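Local coordinates for DNA replication licensing factor MCM related protein (Thermoplasma acidophilum, PDB 4ME3) that probably binds single-stranded DNA as the zinc-containing N-terminal part of an ATP-driven replicative MCM helicase, at residues A[22-27]-A[47-52]; A[98-103]-A[121-126]. All coordinates share one frame; numbering follows the deposited sequence.

Interaction 1 of 2, residues A[22-27]-A[47-52]; sequences RDFFRL and LYVSFR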
# COMPACT_ATOMS: atom_id res chain seq x y z
N ARG A 22 -4.64 -18.30 -0.17
CA ARG A 22 -5.88 -18.94 0.27
C ARG A 22 -5.59 -20.07 1.26
O ARG A 22 -6.21 -20.14 2.32
CB ARG A 22 -6.67 -19.49 -0.92
CG ARG A 22 -7.36 -18.42 -1.74
CD ARG A 22 -8.38 -19.01 -2.69
NE ARG A 22 -8.88 -18.01 -3.63
CZ ARG A 22 -8.31 -17.73 -4.80
NH1 ARG A 22 -7.22 -18.37 -5.19
NH2 ARG A 22 -8.83 -16.80 -5.59
N ASP A 23 -4.67 -20.95 0.90
CA ASP A 23 -4.31 -22.06 1.78
C ASP A 23 -3.66 -21.56 3.06
O ASP A 23 -3.90 -22.10 4.14
CB ASP A 23 -3.37 -23.03 1.06
CG ASP A 23 -4.09 -23.99 0.15
OD1 ASP A 23 -5.33 -24.11 0.26
OD2 ASP A 23 -3.41 -24.62 -0.69
N PHE A 24 -2.84 -20.52 2.94
CA PHE A 24 -2.13 -19.99 4.10
C PHE A 24 -3.09 -19.47 5.16
O PHE A 24 -2.97 -19.80 6.34
CB PHE A 24 -1.17 -18.87 3.69
CG PHE A 24 -0.59 -18.14 4.86
CD1 PHE A 24 0.43 -18.71 5.60
CD2 PHE A 24 -1.08 -16.91 5.24
CE1 PHE A 24 0.96 -18.05 6.69
CE2 PHE A 24 -0.56 -16.25 6.33
CZ PHE A 24 0.46 -16.82 7.06
N PHE A 25 -4.04 -18.63 4.74
CA PHE A 25 -4.96 -18.01 5.68
C PHE A 25 -5.70 -19.08 6.48
O PHE A 25 -5.88 -18.95 7.69
CB PHE A 25 -5.98 -17.13 4.95
CG PHE A 25 -5.40 -15.85 4.39
CD1 PHE A 25 -4.49 -15.10 5.12
CD2 PHE A 25 -5.78 -15.40 3.14
CE1 PHE A 25 -3.97 -13.93 4.61
CE2 PHE A 25 -5.27 -14.23 2.62
CZ PHE A 25 -4.36 -13.49 3.36
N ARG A 26 -6.11 -20.14 5.79
CA ARG A 26 -6.83 -21.23 6.44
C ARG A 26 -5.93 -22.05 7.35
O ARG A 26 -6.22 -22.24 8.53
CB ARG A 26 -7.46 -22.15 5.39
CG ARG A 26 -8.38 -23.20 5.99
CD ARG A 26 -8.86 -24.21 4.96
NE ARG A 26 -8.29 -24.00 3.63
CZ ARG A 26 -8.81 -23.20 2.70
NH1 ARG A 26 -9.92 -22.51 2.94
NH2 ARG A 26 -8.21 -23.08 1.52
N LEU A 27 -4.82 -22.54 6.79
CA LEU A 27 -3.90 -23.42 7.51
C LEU A 27 -3.42 -22.81 8.82
O LEU A 27 -3.33 -23.51 9.83
CB LEU A 27 -2.68 -23.74 6.65
CG LEU A 27 -2.72 -24.99 5.78
CD1 LEU A 27 -1.44 -25.05 4.96
CD2 LEU A 27 -2.89 -26.24 6.63
N LEU A 47 -5.24 -6.34 8.14
CA LEU A 47 -4.85 -7.61 8.74
C LEU A 47 -3.34 -7.68 8.78
O LEU A 47 -2.68 -7.46 7.77
CB LEU A 47 -5.38 -8.79 7.92
CG LEU A 47 -4.96 -10.17 8.44
CD1 LEU A 47 -5.63 -10.48 9.77
CD2 LEU A 47 -5.26 -11.26 7.42
N TYR A 48 -2.79 -7.99 9.96
CA TYR A 48 -1.36 -8.26 10.09
C TYR A 48 -1.10 -9.76 10.02
O TYR A 48 -1.73 -10.54 10.72
CB TYR A 48 -0.84 -7.71 11.41
CG TYR A 48 -0.72 -6.21 11.43
CD1 TYR A 48 0.45 -5.59 11.02
CD2 TYR A 48 -1.77 -5.41 11.85
CE1 TYR A 48 0.57 -4.21 11.02
CE2 TYR A 48 -1.67 -4.03 11.85
CZ TYR A 48 -0.49 -3.44 11.43
OH TYR A 48 -0.38 -2.07 11.43
N VAL A 49 -0.16 -10.14 9.16
CA VAL A 49 0.23 -11.54 9.03
C VAL A 49 1.68 -11.71 9.48
O VAL A 49 2.54 -10.91 9.12
CB VAL A 49 0.09 -12.03 7.57
CG1 VAL A 49 0.76 -13.38 7.39
CG2 VAL A 49 -1.39 -12.11 7.19
N SER A 50 1.93 -12.74 10.26
CA SER A 50 3.27 -12.96 10.82
C SER A 50 4.20 -13.57 9.78
O SER A 50 3.87 -14.58 9.16
CB SER A 50 3.19 -13.88 12.04
OG SER A 50 4.48 -14.14 12.54
N PHE A 51 5.36 -12.96 9.58
CA PHE A 51 6.31 -13.52 8.64
C PHE A 51 6.80 -14.88 9.12
O PHE A 51 7.19 -15.73 8.32
CB PHE A 51 7.49 -12.58 8.41
CG PHE A 51 8.36 -13.00 7.27
CD1 PHE A 51 7.96 -12.77 5.96
CD2 PHE A 51 9.56 -13.64 7.49
CE1 PHE A 51 8.75 -13.16 4.90
CE2 PHE A 51 10.36 -14.04 6.43
CZ PHE A 51 9.95 -13.80 5.14
N ARG A 52 6.77 -15.09 10.44
CA ARG A 52 7.15 -16.37 11.02
C ARG A 52 6.23 -17.48 10.51
O ARG A 52 6.67 -18.59 10.23
CB ARG A 52 7.06 -16.32 12.55
CG ARG A 52 7.89 -15.23 13.21
CD ARG A 52 7.39 -14.98 14.63
NE ARG A 52 8.12 -13.91 15.30
CZ ARG A 52 7.69 -13.27 16.38
NH1 ARG A 52 6.51 -13.57 16.92
NH2 ARG A 52 8.42 -12.31 16.93
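Phe24 and Phe25, neighbours on helix 14-27, pack against Val49 and Leu47 of strand 46-50, and the contact is the helix-on-sheet packing of the helical subdomain of the MCM N-terminal domain. Helix and strand run almost perpendicular, 86° between their directions, with the segment axes 11.2 Å apart, a gap that two aromatic side chains and the branched residues of the strand can bridge.

Phe24 and Val49 come toward each other from opposite directions. With CG of Phe24 anti to the backbone N (chi1 171°), its ring extends from the helix until CE2 lies 3.3 Å from Val49 CG1, a close approach made obliquely to the ring. Phe25 instead turns its CG anti to its own carbonyl carbon (chi1 -72°), which brings the CE1 side of the ring nearer the strand although its CB does not head there. It crosses Val49 at about a right angle and slides past Leu47, which runs the opposite way.

Phenylalanine suits both sites because both residues are buried among other aromatic rings: those of Tyr28, Tyr30 and Tyr57 meet that of Phe24, and Trp21 meets that of Phe25. Beta-branched Val49 serves both aromatics at once, one methyl for each. At the end of the strand, Ser50 is the N-cap of helix 51-57, its OG weakly accepting from Arg52 N. The Phe25 ring presents its edge to Val49, CE1 standing 4.1 Å from CG2.

Interaction 2 of 2, residues A[98-103]-A[121-126]; sequences LRIKDL and GTLISV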
# COMPACT_ATOMS: atom_id res chain seq x y z
N LEU A 98 -3.27 -5.49 3.79
CA LEU A 98 -2.59 -6.67 4.29
C LEU A 98 -1.18 -6.24 4.65
O LEU A 98 -0.44 -5.74 3.80
CB LEU A 98 -2.57 -7.76 3.22
CG LEU A 98 -1.91 -9.09 3.59
CD1 LEU A 98 -2.51 -9.67 4.85
CD2 LEU A 98 -2.06 -10.07 2.43
N ARG A 99 -0.81 -6.41 5.91
CA ARG A 99 0.49 -5.97 6.41
C ARG A 99 1.28 -7.15 6.95
O ARG A 99 0.72 -8.12 7.44
CB ARG A 99 0.31 -4.91 7.50
CG ARG A 99 -0.44 -3.68 7.01
CD ARG A 99 -0.47 -2.57 8.05
NE ARG A 99 -1.20 -1.41 7.57
CZ ARG A 99 -0.76 -0.59 6.62
NH1 ARG A 99 0.41 -0.80 6.04
NH2 ARG A 99 -1.50 0.45 6.25
N ILE A 100 2.60 -7.06 6.83
CA ILE A 100 3.50 -8.10 7.31
C ILE A 100 4.16 -7.64 8.59
O ILE A 100 4.66 -6.52 8.68
CB ILE A 100 4.59 -8.40 6.27
CG1 ILE A 100 3.98 -8.70 4.90
CG2 ILE A 100 5.46 -9.58 6.72
CD1 ILE A 100 2.98 -9.84 4.91
N LYS A 101 4.17 -8.51 9.60
CA LYS A 101 4.85 -8.22 10.85
C LYS A 101 5.82 -9.35 11.18
O LYS A 101 5.93 -10.33 10.44
CB LYS A 101 3.84 -8.05 11.99
CG LYS A 101 3.01 -9.29 12.27
CD LYS A 101 2.13 -9.13 13.50
CE LYS A 101 1.27 -10.36 13.71
NZ LYS A 101 0.36 -10.24 14.88
N ASP A 102 6.55 -9.20 12.29
CA ASP A 102 7.47 -10.22 12.77
C ASP A 102 8.60 -10.50 11.77
O ASP A 102 8.97 -11.64 11.52
CB ASP A 102 6.72 -11.52 13.09
CG ASP A 102 5.65 -11.32 14.16
OD1 ASP A 102 5.78 -10.39 14.98
OD2 ASP A 102 4.68 -12.11 14.18
N LEU A 103 9.16 -9.43 11.21
CA LEU A 103 10.27 -9.53 10.27
C LEU A 103 11.63 -9.40 10.94
O LEU A 103 12.66 -9.56 10.30
CB LEU A 103 10.13 -8.44 9.21
CG LEU A 103 9.06 -8.67 8.14
CD1 LEU A 103 8.75 -7.38 7.41
CD2 LEU A 103 9.53 -9.74 7.15
N GLY A 121 12.24 -1.69 -4.68
CA GLY A 121 11.12 -2.55 -4.99
C GLY A 121 10.97 -3.72 -4.05
O GLY A 121 10.04 -4.51 -4.18
N THR A 122 11.87 -3.83 -3.08
CA THR A 122 11.85 -4.94 -2.13
C THR A 122 11.41 -4.49 -0.74
O THR A 122 11.34 -3.29 -0.46
CB THR A 122 13.23 -5.62 -2.02
OG1 THR A 122 14.14 -4.76 -1.31
CG2 THR A 122 13.79 -5.92 -3.40
N LEU A 123 11.10 -5.46 0.11
CA LEU A 123 10.68 -5.19 1.48
C LEU A 123 11.88 -5.23 2.40
O LEU A 123 12.50 -6.28 2.59
CB LEU A 123 9.64 -6.23 1.91
CG LEU A 123 8.89 -6.01 3.22
CD1 LEU A 123 8.19 -4.68 3.24
CD2 LEU A 123 7.89 -7.14 3.44
N ILE A 124 12.23 -4.08 2.97
CA ILE A 124 13.37 -3.99 3.87
C ILE A 124 12.94 -3.35 5.19
O ILE A 124 11.84 -2.82 5.31
CB ILE A 124 14.52 -3.17 3.25
CG1 ILE A 124 14.09 -1.73 2.98
CG2 ILE A 124 15.00 -3.83 1.96
CD1 ILE A 124 15.23 -0.81 2.56
N SER A 125 13.82 -3.43 6.18
CA SER A 125 13.57 -2.81 7.48
C SER A 125 14.63 -1.75 7.74
O SER A 125 15.81 -2.00 7.57
CB SER A 125 13.60 -3.86 8.59
OG SER A 125 12.65 -4.89 8.33
N VAL A 126 14.19 -0.58 8.18
CA VAL A 126 15.08 0.54 8.45
C VAL A 126 14.76 1.14 9.81
O VAL A 126 13.60 1.24 10.19
CB VAL A 126 14.94 1.62 7.37
CG1 VAL A 126 15.99 2.70 7.54
CG2 VAL A 126 15.02 1.00 5.99
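Leu103 and Leu123 make the close part of this contact: the two side chains cross at about a right angle, and methyl meets methyl, with CD1 of Leu103 lying 4.1 Å from CD2 of Leu123. The two leucines also differ in their first torsion. Leu123 holds CG anti to its backbone N (chi1 -171°), extending from the strand, whereas Leu103 sets CG anti to its carbonyl carbon (chi1 -75°). Leucine fits both places, since a forked apolar end can make contact across backbones too far apart to pair. Leu66 of helix 59-67 touches both leucines.

Two subdomains of the MCM N-terminal region meet here: residues 98-101 belong to strand 97-101 of the two-stranded parallel sheet of the helical part, Asp102 and Leu103 follow it as a loop, and 123-126 open the long first strand of the OB-fold part. The CA atoms of Leu103 and Ser125 are still 8.0 Å apart, which leaves the joining to side chains.

Away from the leucine pair the fit slackens. Ile100 points at the strand but brings CG1 only to 4.5 Å from CD2 of Leu123, a glancing touch. On the more open side sits partly exposed Ser125, whose OG stays 4.4 Å from Leu103 CB. A small hydroxyl suits this margin: it grazes the leucine while its hydrogen bond goes to Asp237 OD1.

How the interactions relate
Both contacts are buried and mainly apolar, with no hydrogen bond between the segments of either, yet they join different things. Interaction 1 lies within the helical subdomain and relies on aromatic rings against aliphatic groups; interaction 2 lies at the boundary with the OB fold and uses aliphatic groups, with a serine at its partly exposed margin. Strands 46-50 and 97-101, neighbours in one parallel sheet, connect them: Val49 N lies 2.8 Å from Arg99 O, a probable hydrogen bond. Ser50 OG and Asp102 OD2, 2.6 Å apart, probably make another. Phe51 CG lies 3.5 Å from Leu103 CD2, so apolar packing also links the two contacts.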